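Beta-galactosidase (Trichoderma reesei, PDB 3OG2) probably hydrolyses terminal non-reducing beta-D-galactose residues from beta-D-galactosides, as a glycoside hydrolase of family 35. Local coordinates at residues 48-53 with 121-126. Numbering follows the deposited sequence.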
ATOM      1  N   HIS A  48      -2.751   3.748   2.616  1.00  6.37           N
ATOM      2  CA  HIS A  48      -3.238   5.016   2.037  1.00  6.85           C
ATOM      3  C   HIS A  48      -4.743   5.022   2.121  1.00  6.42           C
ATOM      4  O   HIS A  48      -5.396   4.241   1.450  1.00  8.01           O
ATOM      5  CB  HIS A  48      -2.824   5.154   0.583  1.00  7.18           C
ATOM      6  CG  HIS A  48      -1.318   5.277   0.466  1.00  6.30           C
ATOM      7  ND1 HIS A  48      -0.659   5.136  -0.698  1.00  6.94           N
ATOM      8  CD2 HIS A  48      -0.422   5.570   1.457  1.00  6.42           C
ATOM      9  CE1 HIS A  48       0.653   5.313  -0.426  1.00  6.28           C
ATOM     10  NE2 HIS A  48       0.821   5.568   0.864  1.00  6.68           N
ATOM     11  N   PRO A  49      -5.337   5.857   2.980  1.00  7.59           N
ATOM     12  CA  PRO A  49      -6.793   5.777   3.220  1.00  7.99           C
ATOM     13  C   PRO A  49      -7.579   5.949   1.938  1.00  7.29           C
ATOM     14  O   PRO A  49      -8.638   5.328   1.778  1.00  8.60           O
ATOM     15  CB  PRO A  49      -7.070   6.890   4.229  1.00 10.82           C
ATOM     16  CG  PRO A  49      -5.855   7.726   4.296  1.00 17.24           C
ATOM     17  CD  PRO A  49      -4.683   6.859   3.852  1.00 10.97           C
ATOM     18  N   PHE A  50      -7.093   6.790   1.019  1.00  6.87           N
ATOM     19  CA  PHE A  50      -7.869   7.014  -0.196  1.00  7.95           C
ATOM     20  C   PHE A  50      -7.855   5.850  -1.162  1.00  6.57           C
ATOM     21  O   PHE A  50      -8.631   5.888  -2.129  1.00  8.91           O
ATOM     22  CB  PHE A  50      -7.345   8.308  -0.876  1.00  8.62           C
ATOM     23  CG  PHE A  50      -5.855   8.277  -1.149  1.00  8.04           C
ATOM     24  CD1 PHE A  50      -5.367   7.681  -2.309  1.00  8.27           C
ATOM     25  CD2 PHE A  50      -4.969   8.861  -0.224  1.00  8.85           C
ATOM     26  CE1 PHE A  50      -3.999   7.611  -2.581  1.00  8.51           C
ATOM     27  CE2 PHE A  50      -3.608   8.758  -0.501  1.00  9.07           C
ATOM     28  CZ  PHE A  50      -3.115   8.139  -1.639  1.00  8.54           C
ATOM     29  N   ARG A  51      -7.021   4.844  -0.923  1.00  6.52           N
ATOM     30  CA  ARG A  51      -6.999   3.641  -1.781  1.00  7.46           C
ATOM     31  C   ARG A  51      -7.913   2.524  -1.252  1.00  7.47           C
ATOM     32  O   ARG A  51      -7.986   1.458  -1.858  1.00  8.08           O
ATOM     33  CB  ARG A  51      -5.575   3.136  -1.909  1.00  7.43           C
ATOM     34  CG  ARG A  51      -4.848   3.983  -3.001  1.00  7.99           C
ATOM     35  CD  ARG A  51      -3.358   3.713  -3.033  1.00  7.61           C
ATOM     36  NE  ARG A  51      -2.777   4.012  -4.355  1.00  6.83           N
ATOM     37  CZ  ARG A  51      -1.625   4.623  -4.564  1.00  6.10           C
ATOM     38  NH1 ARG A  51      -0.875   5.159  -3.603  1.00  6.42           N
ATOM     39  NH2 ARG A  51      -1.260   4.704  -5.840  1.00  6.30           N
ATOM     40  N   LEU A  52      -8.691   2.812  -0.199  1.00  7.37           N
ATOM     41  CA  LEU A  52      -9.658   1.868   0.370  1.00  7.93           C
ATOM     42  C   LEU A  52     -10.856   2.693   0.828  1.00  7.41           C
ATOM     43  O   LEU A  52     -10.898   3.105   2.006  1.00  8.55           O
ATOM     44  CB  LEU A  52      -9.037   1.055   1.529  1.00  7.68           C
ATOM     45  CG  LEU A  52     -10.007   0.041   2.157  1.00  9.25           C
ATOM     46  CD1 LEU A  52     -10.553  -0.938   1.161  1.00 12.82           C
ATOM     47  CD2 LEU A  52      -9.284  -0.699   3.284  1.00 11.41           C
ATOM     48  N   PRO A  53     -11.781   2.997  -0.075  1.00  7.48           N
ATOM     49  CA  PRO A  53     -12.893   3.918   0.247  1.00  7.99           C
ATOM     50  C   PRO A  53     -14.020   3.197   0.952  1.00  9.08           C
ATOM     51  O   PRO A  53     -15.207   3.350   0.593  1.00 10.94           O
ATOM     52  CB  PRO A  53     -13.292   4.424  -1.142  1.00 10.39           C
ATOM     53  CG  PRO A  53     -13.064   3.214  -2.041  1.00  9.54           C
ATOM     54  CD  PRO A  53     -11.784   2.581  -1.480  1.00  8.19           C
ATOM     55  N   ALA A 121       3.719   8.796  -4.808  1.00  6.46           N
ATOM     56  CA  ALA A 121       2.747   7.774  -4.423  1.00  6.62           C
ATOM     57  C   ALA A 121       2.138   6.988  -5.548  1.00  6.48           C
ATOM     58  O   ALA A 121       1.201   6.183  -5.351  1.00  6.91           O
ATOM     59  CB  ALA A 121       1.612   8.355  -3.563  1.00  7.14           C
ATOM     60  N   GLU A 122       2.672   7.139  -6.754  1.00  6.91           N
ATOM     61  CA  GLU A 122       2.081   6.512  -7.949  1.00  6.40           C
ATOM     62  C   GLU A 122       0.596   6.872  -8.128  1.00  6.83           C
ATOM     63  O   GLU A 122      -0.199   6.122  -8.671  1.00  7.29           O
ATOM     64  CB  GLU A 122       2.285   4.991  -7.950  1.00  7.54           C
ATOM     65  CG  GLU A 122       3.778   4.636  -8.195  1.00  8.24           C
ATOM     66  CD  GLU A 122       4.650   4.856  -6.972  1.00  7.91           C
ATOM     67  OE1 GLU A 122       4.383   4.222  -5.903  1.00 10.12           O
ATOM     68  OE2 GLU A 122       5.662   5.603  -7.071  1.00 10.35           O
ATOM     69  N   VAL A 123       0.240   8.088  -7.679  1.00  6.70           N
ATOM     70  CA  VAL A 123      -1.104   8.620  -7.871  1.00  7.01           C
ATOM     71  C   VAL A 123      -1.049   9.700  -8.964  1.00  6.10           C
ATOM     72  O   VAL A 123       0.010  10.301  -9.233  1.00  6.75           O
ATOM     73  CB  VAL A 123      -1.769   9.212  -6.617  1.00  6.98           C
ATOM     74  CG1 VAL A 123      -1.830   8.132  -5.519  1.00  8.02           C
ATOM     75  CG2 VAL A 123      -1.125  10.500  -6.109  1.00  8.64           C
ATOM     76  N   SER A 124      -2.219   9.958  -9.561  1.00  6.28           N
ATOM     77  CA  SER A 124      -2.303  10.965 -10.618  1.00  6.89           C
ATOM     78  C   SER A 124      -1.757  12.309 -10.089  1.00  6.25           C
ATOM     79  O   SER A 124      -2.140  12.764  -9.008  1.00  7.60           O
ATOM     80  CB  SER A 124      -3.767  11.131 -11.032  1.00  7.62           C
ATOM     81  OG  SER A 124      -3.815  12.036 -12.137  1.00  7.99           O
ATOM     82  N   GLY A 125      -0.869  12.918 -10.871  1.00  6.32           N
ATOM     83  CA  GLY A 125      -0.226  14.211 -10.592  1.00  6.96           C
ATOM     84  C   GLY A 125       0.731  14.122  -9.416  1.00  6.80           C
ATOM     85  O   GLY A 125       1.192  15.186  -8.919  1.00  7.85           O
ATOM     86  N   GLY A 126       1.037  12.934  -8.875  1.00  6.43           N
ATOM     87  CA  GLY A 126       1.755  12.839  -7.634  1.00  6.42           C
ATOM     88  C   GLY A 126       1.011  13.545  -6.481  1.00  6.29           C
ATOM     89  O   GLY A 126       1.666  13.900  -5.481  1.00  7.17           O
TER
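With CG anti to the carbonyl carbon and beside the backbone N (chi1 -81°) and the chain running extended from there to NE, Arg51 delivers its guanidinium group to the backbone carbonyl of Ala121, while Val123 CG1, likewise set beside its own backbone N, lies over one face of that group, offset toward the rim. Arg51 NH1 and NH2 both donate to Ala121 O, each at 2.9 Å; the oxygen lies in the guanidinium plane, and both nitrogens approach in the carbonyl plane, so the group meets the carbonyl end-on. The bonds are bent, the N-H...O angle being 145° from NH1, as expected when two nitrogens share one acceptor. NH1 also donates within its own loop to His48 ND1 at 2.9 Å, again close to both planes, and NH2 is also hydrogen-bonded to Asn329 OD1. These bonds fix the rotation of the planar group. Val123 CG1 is 3.5 Å from Arg51 NH2 and packs at 3.7 Å against Phe50 CE1. Replacing Arg51 with a leucine would probably leave Ala121 O, His48 ND1 and Asn329 OD1 without these N-H groups. The two loops follow TIM-barrel strands 38-47 and 110-116, with strand 72-76, which carries galactose-binding Tyr76, between them; Ala121 and Glu122 also belong to the galactose site, and His48, bonded through NE2 to Glu46, meets the Tyr76 ring. In this buried setting, the arginine probably carries its positive charge, supported by the carbonyl, the imidazole nitrogen and a cation-pi contact with Tyr342, and its polar grip ties the sugar-binding loop to the loop after strand 38-47.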